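Local coordinates for putative uncharacterized protein (PDB 5T8V), which probably serves, as the C-terminal HEAT-repeat part of the chromatin-associated Scc2 protein, in loading the cohesin ring onto chromosomes, at residues 908-913 / 927-932; 864-869 / 900-905; 947-952 / 974-979. All blocks are in the same frame, centred on the assembly; numbering follows the deposited sequence.

Contact 1: 908-913 / 927-932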
# COMPACT_ATOMS: atom_id res chain seq x y z
N LYS A 908 -21.10 -50.55 36.22
CA LYS A 908 -20.81 -50.83 37.62
C LYS A 908 -19.65 -49.99 38.14
O LYS A 908 -19.63 -49.62 39.32
CB LYS A 908 -20.52 -52.32 37.82
CG LYS A 908 -21.77 -53.18 37.98
CD LYS A 908 -21.44 -54.56 38.53
CE LYS A 908 -21.66 -55.65 37.49
NZ LYS A 908 -23.11 -55.99 37.33
N GLU A 909 -18.68 -49.67 37.28
CA GLU A 909 -17.58 -48.79 37.66
C GLU A 909 -17.94 -47.31 37.55
O GLU A 909 -17.17 -46.47 38.04
CB GLU A 909 -16.35 -49.06 36.79
CG GLU A 909 -15.85 -50.50 36.85
CD GLU A 909 -14.61 -50.71 36.00
OE1 GLU A 909 -14.13 -49.73 35.39
OE2 GLU A 909 -14.12 -51.86 35.94
N LEU A 910 -19.07 -46.98 36.94
CA LEU A 910 -19.42 -45.61 36.62
C LEU A 910 -20.58 -45.07 37.45
O LEU A 910 -20.83 -43.86 37.42
CB LEU A 910 -19.77 -45.50 35.13
CG LEU A 910 -19.83 -44.10 34.51
CD1 LEU A 910 -18.45 -43.47 34.50
CD2 LEU A 910 -20.39 -44.19 33.10
N LEU A 911 -21.29 -45.93 38.17
CA LEU A 911 -22.42 -45.48 38.98
C LEU A 911 -21.96 -44.85 40.29
O LEU A 911 -22.41 -43.75 40.63
CB LEU A 911 -23.37 -46.64 39.26
CG LEU A 911 -24.70 -46.22 39.89
CD1 LEU A 911 -25.85 -46.98 39.26
CD2 LEU A 911 -24.67 -46.41 41.40
N PRO A 912 -21.08 -45.50 41.07
CA PRO A 912 -20.74 -44.93 42.39
C PRO A 912 -20.17 -43.53 42.33
O PRO A 912 -20.33 -42.77 43.29
CB PRO A 912 -19.72 -45.94 42.95
CG PRO A 912 -19.25 -46.72 41.79
CD PRO A 912 -20.39 -46.78 40.84
N VAL A 913 -19.52 -43.15 41.22
CA VAL A 913 -18.96 -41.80 41.11
C VAL A 913 -20.04 -40.73 41.07
O VAL A 913 -19.73 -39.55 41.23
CB VAL A 913 -18.06 -41.66 39.87
CG1 VAL A 913 -17.06 -42.82 39.79
CG2 VAL A 913 -18.89 -41.59 38.59
N ALA A 927 -25.73 -39.09 31.38
CA ALA A 927 -26.09 -39.43 30.01
C ALA A 927 -25.49 -40.78 29.61
O ALA A 927 -26.18 -41.65 29.06
CB ALA A 927 -25.61 -38.33 29.06
N CYS A 928 -24.20 -40.97 29.89
CA CYS A 928 -23.55 -42.23 29.56
C CYS A 928 -24.23 -43.40 30.25
O CYS A 928 -24.42 -44.46 29.64
CB CYS A 928 -22.07 -42.16 29.94
SG CYS A 928 -21.06 -43.49 29.25
N LEU A 929 -24.61 -43.23 31.52
CA LEU A 929 -25.33 -44.29 32.22
C LEU A 929 -26.62 -44.65 31.49
O LEU A 929 -26.89 -45.82 31.23
CB LEU A 929 -25.64 -43.84 33.66
CG LEU A 929 -24.48 -43.81 34.65
CD1 LEU A 929 -24.93 -43.19 35.97
CD2 LEU A 929 -23.93 -45.21 34.90
N TRP A 930 -27.43 -43.64 31.16
CA TRP A 930 -28.67 -43.91 30.43
C TRP A 930 -28.39 -44.67 29.14
O TRP A 930 -29.06 -45.66 28.83
CB TRP A 930 -29.39 -42.59 30.13
CG TRP A 930 -30.60 -42.75 29.25
CD1 TRP A 930 -30.80 -42.16 28.03
CD2 TRP A 930 -31.76 -43.55 29.50
NE1 TRP A 930 -32.01 -42.53 27.52
CE2 TRP A 930 -32.63 -43.38 28.40
CE3 TRP A 930 -32.16 -44.38 30.55
CZ2 TRP A 930 -33.86 -44.02 28.31
CZ3 TRP A 930 -33.39 -45.01 30.47
CH2 TRP A 930 -34.23 -44.83 29.36
N ILE A 931 -27.39 -44.22 28.38
CA ILE A 931 -27.04 -44.91 27.13
C ILE A 931 -26.73 -46.37 27.40
O ILE A 931 -27.38 -47.27 26.85
CB ILE A 931 -25.85 -44.20 26.45
CG1 ILE A 931 -26.23 -42.77 26.05
CG2 ILE A 931 -25.36 -45.00 25.25
CD1 ILE A 931 -27.32 -42.67 24.99
N ILE A 932 -25.74 -46.64 28.26
CA ILE A 932 -25.41 -48.01 28.62
C ILE A 932 -26.67 -48.80 28.93
O ILE A 932 -26.83 -49.95 28.50
CB ILE A 932 -24.44 -48.03 29.82
CG1 ILE A 932 -23.12 -47.34 29.48
CG2 ILE A 932 -24.19 -49.47 30.29
CD1 ILE A 932 -22.20 -48.13 28.59

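Contact 2: 864-869 / 900-905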
# COMPACT_ATOMS: atom_id res chain seq x y z
N LEU A 864 -8.80 -48.68 25.33
CA LEU A 864 -7.61 -47.98 25.82
C LEU A 864 -7.99 -46.88 26.80
O LEU A 864 -7.21 -46.54 27.69
CB LEU A 864 -6.82 -47.40 24.65
CG LEU A 864 -6.45 -48.39 23.54
CD1 LEU A 864 -5.60 -47.70 22.49
CD2 LEU A 864 -5.72 -49.61 24.10
N LEU A 865 -9.19 -46.30 26.65
CA LEU A 865 -9.70 -45.34 27.62
C LEU A 865 -10.24 -46.02 28.87
O LEU A 865 -10.54 -45.33 29.85
CB LEU A 865 -10.81 -44.49 26.98
CG LEU A 865 -10.44 -43.76 25.69
CD1 LEU A 865 -11.64 -43.03 25.13
CD2 LEU A 865 -9.28 -42.80 25.91
N ARG A 866 -10.37 -47.35 28.86
CA ARG A 866 -10.93 -48.10 29.99
C ARG A 866 -10.39 -47.66 31.35
O ARG A 866 -11.21 -47.39 32.24
CB ARG A 866 -10.65 -49.59 29.76
CG ARG A 866 -11.41 -50.52 30.68
CD ARG A 866 -12.87 -50.63 30.27
NE ARG A 866 -13.59 -51.60 31.08
CZ ARG A 866 -14.06 -51.35 32.30
NH1 ARG A 866 -13.88 -50.16 32.86
NH2 ARG A 866 -14.71 -52.30 32.97
N PRO A 867 -9.08 -47.57 31.58
CA PRO A 867 -8.61 -47.19 32.93
C PRO A 867 -9.01 -45.78 33.33
O PRO A 867 -9.08 -45.50 34.54
CB PRO A 867 -7.09 -47.34 32.82
CG PRO A 867 -6.79 -47.22 31.37
CD PRO A 867 -7.96 -47.82 30.66
N TYR A 868 -9.26 -44.88 32.38
CA TYR A 868 -9.71 -43.54 32.73
C TYR A 868 -11.07 -43.57 33.41
O TYR A 868 -11.37 -42.72 34.25
CB TYR A 868 -9.76 -42.65 31.49
CG TYR A 868 -8.40 -42.23 30.97
CD1 TYR A 868 -7.60 -41.35 31.69
CD2 TYR A 868 -7.93 -42.70 29.75
CE1 TYR A 868 -6.37 -40.96 31.21
CE2 TYR A 868 -6.69 -42.31 29.27
CZ TYR A 868 -5.92 -41.44 30.00
OH TYR A 868 -4.68 -41.05 29.52
N ILE A 869 -11.92 -44.55 33.06
CA ILE A 869 -13.25 -44.63 33.66
C ILE A 869 -13.15 -45.07 35.11
O ILE A 869 -13.84 -44.53 35.99
CB ILE A 869 -14.15 -45.58 32.84
CG1 ILE A 869 -14.51 -44.96 31.49
CG2 ILE A 869 -15.43 -45.91 33.61
CD1 ILE A 869 -13.49 -45.18 30.41
N ALA A 900 -21.76 -57.00 25.72
CA ALA A 900 -22.59 -56.96 26.93
C ALA A 900 -21.75 -56.76 28.18
O ALA A 900 -21.95 -55.80 28.94
CB ALA A 900 -23.41 -58.25 27.03
N GLN A 901 -20.80 -57.67 28.43
CA GLN A 901 -20.02 -57.60 29.66
C GLN A 901 -19.28 -56.28 29.78
O GLN A 901 -19.12 -55.75 30.88
CB GLN A 901 -19.05 -58.78 29.74
CG GLN A 901 -18.37 -58.94 31.09
CD GLN A 901 -19.35 -59.25 32.21
OE1 GLN A 901 -20.18 -60.15 32.09
NE2 GLN A 901 -19.26 -58.49 33.30
N PHE A 902 -18.81 -55.73 28.65
CA PHE A 902 -18.15 -54.43 28.68
C PHE A 902 -19.09 -53.36 29.21
O PHE A 902 -18.75 -52.63 30.15
CB PHE A 902 -17.65 -54.08 27.28
CG PHE A 902 -16.95 -52.75 27.20
CD1 PHE A 902 -15.60 -52.65 27.50
CD2 PHE A 902 -17.63 -51.61 26.82
CE1 PHE A 902 -14.95 -51.43 27.43
CE2 PHE A 902 -16.99 -50.39 26.75
CZ PHE A 902 -15.65 -50.30 27.05
N LEU A 903 -20.28 -53.24 28.61
CA LEU A 903 -21.26 -52.27 29.09
C LEU A 903 -21.54 -52.46 30.57
O LEU A 903 -21.47 -51.51 31.36
CB LEU A 903 -22.55 -52.40 28.27
CG LEU A 903 -22.59 -51.69 26.92
CD1 LEU A 903 -21.40 -52.05 26.05
CD2 LEU A 903 -23.89 -52.03 26.20
N THR A 904 -21.87 -53.69 30.98
CA THR A 904 -22.19 -53.96 32.38
C THR A 904 -21.07 -53.48 33.30
O THR A 904 -21.31 -52.74 34.26
CB THR A 904 -22.45 -55.46 32.56
OG1 THR A 904 -23.55 -55.86 31.74
CG2 THR A 904 -22.78 -55.78 34.02
N ASP A 905 -19.84 -53.91 33.02
CA ASP A 905 -18.71 -53.51 33.85
C ASP A 905 -18.57 -52.00 33.90
O ASP A 905 -18.40 -51.41 34.98
CB ASP A 905 -17.42 -54.15 33.33
CG ASP A 905 -17.42 -55.66 33.45
OD1 ASP A 905 -18.06 -56.18 34.39
OD2 ASP A 905 -16.79 -56.32 32.59

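Contact 3: 947-952 / 974-979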
# COMPACT_ATOMS: atom_id res chain seq x y z
N ILE A 947 -34.33 -44.00 43.42
CA ILE A 947 -35.15 -44.30 44.60
C ILE A 947 -34.36 -44.02 45.87
O ILE A 947 -34.88 -43.41 46.82
CB ILE A 947 -35.65 -45.75 44.55
CG1 ILE A 947 -36.63 -45.93 43.39
CG2 ILE A 947 -36.32 -46.14 45.87
CD1 ILE A 947 -36.98 -47.37 43.08
N SER A 948 -33.11 -44.46 45.92
CA SER A 948 -32.29 -44.20 47.10
C SER A 948 -32.12 -42.71 47.33
O SER A 948 -32.19 -42.23 48.46
CB SER A 948 -30.93 -44.89 46.96
OG SER A 948 -30.24 -44.44 45.80
N SER A 949 -31.91 -41.94 46.25
CA SER A 949 -31.76 -40.50 46.39
C SER A 949 -33.03 -39.86 46.94
O SER A 949 -32.98 -39.04 47.87
CB SER A 949 -31.39 -39.88 45.04
OG SER A 949 -30.14 -40.37 44.59
N LEU A 950 -34.19 -40.24 46.39
CA LEU A 950 -35.45 -39.68 46.87
C LEU A 950 -35.70 -40.04 48.33
O LEU A 950 -36.02 -39.17 49.15
CB LEU A 950 -36.60 -40.18 45.99
CG LEU A 950 -36.57 -39.70 44.54
CD1 LEU A 950 -37.49 -40.53 43.66
CD2 LEU A 950 -36.94 -38.22 44.46
N LYS A 951 -35.55 -41.32 48.67
CA LYS A 951 -35.62 -41.73 50.07
C LYS A 951 -34.75 -40.84 50.93
O LYS A 951 -35.19 -40.33 51.97
CB LYS A 951 -35.19 -43.20 50.21
CG LYS A 951 -36.17 -44.21 49.62
CD LYS A 951 -37.38 -44.40 50.52
CE LYS A 951 -38.49 -45.16 49.81
NZ LYS A 951 -39.78 -45.09 50.55
N GLY A 952 -33.50 -40.61 50.50
CA GLY A 952 -32.64 -39.70 51.23
C GLY A 952 -33.25 -38.32 51.39
O GLY A 952 -33.11 -37.69 52.44
N ASP A 974 -28.15 -31.39 48.77
CA ASP A 974 -27.69 -30.87 47.49
C ASP A 974 -27.35 -32.01 46.54
O ASP A 974 -27.74 -31.98 45.36
CB ASP A 974 -26.47 -29.97 47.70
CG ASP A 974 -25.98 -29.35 46.40
OD1 ASP A 974 -25.28 -30.05 45.64
OD2 ASP A 974 -26.28 -28.16 46.15
N ARG A 975 -26.65 -33.03 47.04
CA ARG A 975 -26.27 -34.13 46.17
C ARG A 975 -27.48 -34.98 45.78
O ARG A 975 -27.61 -35.39 44.63
CB ARG A 975 -25.21 -35.00 46.84
CG ARG A 975 -24.42 -35.86 45.86
CD ARG A 975 -23.55 -35.00 44.96
NE ARG A 975 -22.98 -35.77 43.85
CZ ARG A 975 -22.28 -35.23 42.86
NH1 ARG A 975 -22.05 -33.92 42.84
NH2 ARG A 975 -21.80 -35.99 41.89
N TYR A 976 -28.37 -35.26 46.73
CA TYR A 976 -29.58 -36.02 46.42
C TYR A 976 -30.37 -35.34 45.30
O TYR A 976 -30.64 -35.94 44.26
CB TYR A 976 -30.45 -36.17 47.67
CG TYR A 976 -29.87 -37.08 48.74
CD1 TYR A 976 -29.17 -38.23 48.41
CD2 TYR A 976 -30.04 -36.78 50.09
CE1 TYR A 976 -28.65 -39.05 49.38
CE2 TYR A 976 -29.53 -37.60 51.07
CZ TYR A 976 -28.83 -38.74 50.71
OH TYR A 976 -28.31 -39.56 51.69
N SER A 977 -30.74 -34.07 45.52
CA SER A 977 -31.50 -33.33 44.52
C SER A 977 -30.75 -33.23 43.20
O SER A 977 -31.37 -33.23 42.13
CB SER A 977 -31.83 -31.94 45.04
OG SER A 977 -30.67 -31.12 45.06
N LEU A 978 -29.42 -33.12 43.25
CA LEU A 978 -28.65 -33.06 42.01
C LEU A 978 -28.78 -34.37 41.23
O LEU A 978 -29.04 -34.37 40.02
CB LEU A 978 -27.19 -32.76 42.32
CG LEU A 978 -26.28 -32.63 41.09
CD1 LEU A 978 -26.69 -31.44 40.23
CD2 LEU A 978 -24.82 -32.52 41.49
N ILE A 979 -28.62 -35.50 41.92
CA ILE A 979 -28.73 -36.80 41.27
C ILE A 979 -30.12 -36.99 40.68
O ILE A 979 -30.28 -37.37 39.52
CB ILE A 979 -28.37 -37.93 42.25
CG1 ILE A 979 -26.92 -37.78 42.72
CG2 ILE A 979 -28.58 -39.30 41.61
CD1 ILE A 979 -26.55 -38.68 43.88

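Contact 1: 908-913 / 927-932
Leu-910 swings its CG opposite the backbone N (chi1 -165°), and this carries CD2 across to helix 919-935. There it meets two consecutive residues. Cys-928, whose chi1 of -167° likewise sets SG beside its own carbonyl carbon, presents the sulfur to Leu-910 CD2 at 4.0 Å. Leu-929 brings its CD2 methyl to within 4.1 Å of Leu-910 CD2. The same Leu-929 methyl also lies 4.2 Å from Leu-910 CB, so it borders both the root and a branch end of that leucine, and the two side chains run obliquely past one another. Leu-911 adds chiefly backbone, its N being 4.3 Å from Leu-929 CD2.

Further apolar neighbours continue the core: Ile-869 and Ile-872 touch Leu-910, Tyr-888 touches Cys-928, and Val-914 touches Leu-929. Branched leucines suit such a place because two methyls can reach different neighbours, while the slimmer cysteine admits a methyl close to its helix. No hydrogen bond spans these segments; their contact is dispersive and hydrophobic, which implies that burial and shape, rather than directed bonds, hold the two helices together here.

Contact 2: 864-869 / 900-905
Arg-866 reaches from the short helix 866-870 to helix 900-910 in this almost entirely helical HEAT-repeat fold, and its side chain touches Phe-902 and Asp-905, one helical turn apart. The aliphatic part meets the aromatic residue: Arg-866 CD lies 3.6 Å from Phe-902 CE1, and NE follows at 3.9 Å from the same carbon. The approach to the ring is oblique, and the guanidinium plane stands nearly perpendicular to it, 83° apart, so this is a hydrocarbon contact and not a flat stack. Farther along, Arg-866 NH2 comes beside the CB of Asp-905. The guanidinium and carboxylate planes are turned only 23° from each other, yet Arg-866 NH2 and Asp-905 OD2 remain 4.5 Å apart, too far for a salt bridge; the aspartate probably contributes a general electrostatic attraction.

A second shell sets these groups in place. The bend at chi2 of Arg-866 turns the chain toward helix 900-910, where NH1 forms a salt bridge with Glu-909, its strongest polar partner. An arginine suits the position because one long side chain can lay its CD methylene against an aromatic ring and still deliver charge to an acid beyond. Phe-902 is packed in turn by Phe-859, edge to face. Asp-905 is steadied within its own helix by Gln-901, one turn earlier, which probably limits the freedom of the carboxylate to turn. Gln-901 NE2 donates to Asp-905 OD1 at 2.8 Å, with the acceptor almost in the glutamine amide plane but the donor 37° out of the carboxylate plane.

Contact 3: 947-952 / 974-979
Helices 940-960 and 969-986 run roughly antiparallel through this contact, the axes of segments 947-952 and 974-979 approaching to 8.7 Å at a signed crossing angle of -140°, with Ser-949 CA and Tyr-976 CA just 5.0 Å apart. Small residues permit such closeness. Gly-952 offers bare backbone to Tyr-976: its CA sits over one face of the ring, offset toward the rim, in a CH-pi contact 4.0 Å from the ring centroid. A beta carbon on Gly-952 would point straight into the ring, so glycine is the residue that fits.

Tyr-976 extends toward the opposite helix with CG anti to its own carbonyl carbon (chi1 -69°), which lays the ring along the backbone from Ser-949 to Gly-952. The Ser-949 carbonyl O comes obliquely to the base of the ring, 3.8 Å from Tyr-976 CG. One turn on, Ile-979 places CG2 3.5 Å from Ser-949 OG. That hydroxyl bonds to the Leu-945 carbonyl O within its own helix, so it can face a methyl group without lacking a polar partner. Replacing Tyr-976 with an alanine would probably open a gap over Gly-952 and leave its CA without the aromatic face that covers it.

Beyond the pair, Val-980 touches Ser-949, and Val-914 touches Ile-979. Here a glycine and a serine let a large aromatic from the next helix come close, within the roughly antiparallel packing of successive helices from which HEAT-type alpha solenoids are built.

In the fold
The three contacts follow one another along the chain and lie on the same side of its centre, contacts 1 and 2 each centred about 61 Å from it and contact 3 about 67 Å. Contacts 1 and 2 share helix 900-910, and their centres are 10 Å apart. A salt bridge joins them, Glu-909 OE1 to Arg-866 NH1 at 2.6 Å, and Leu-910 CD1 packs 4.0 Å from Ile-869 CG2, so helix 900-910 is joined to helix 866-870 by both a charged and an apolar link. Contact 3 lies 16 Å from contact 1, centre to centre, and helix 940-960 succeeds helix 919-935. Arg-975 connects the two regions by hydrogen bonding to Val-914 O and Val-917 O. Contacts 2 and 3 do not touch, their nearest atoms being about 13 Å apart.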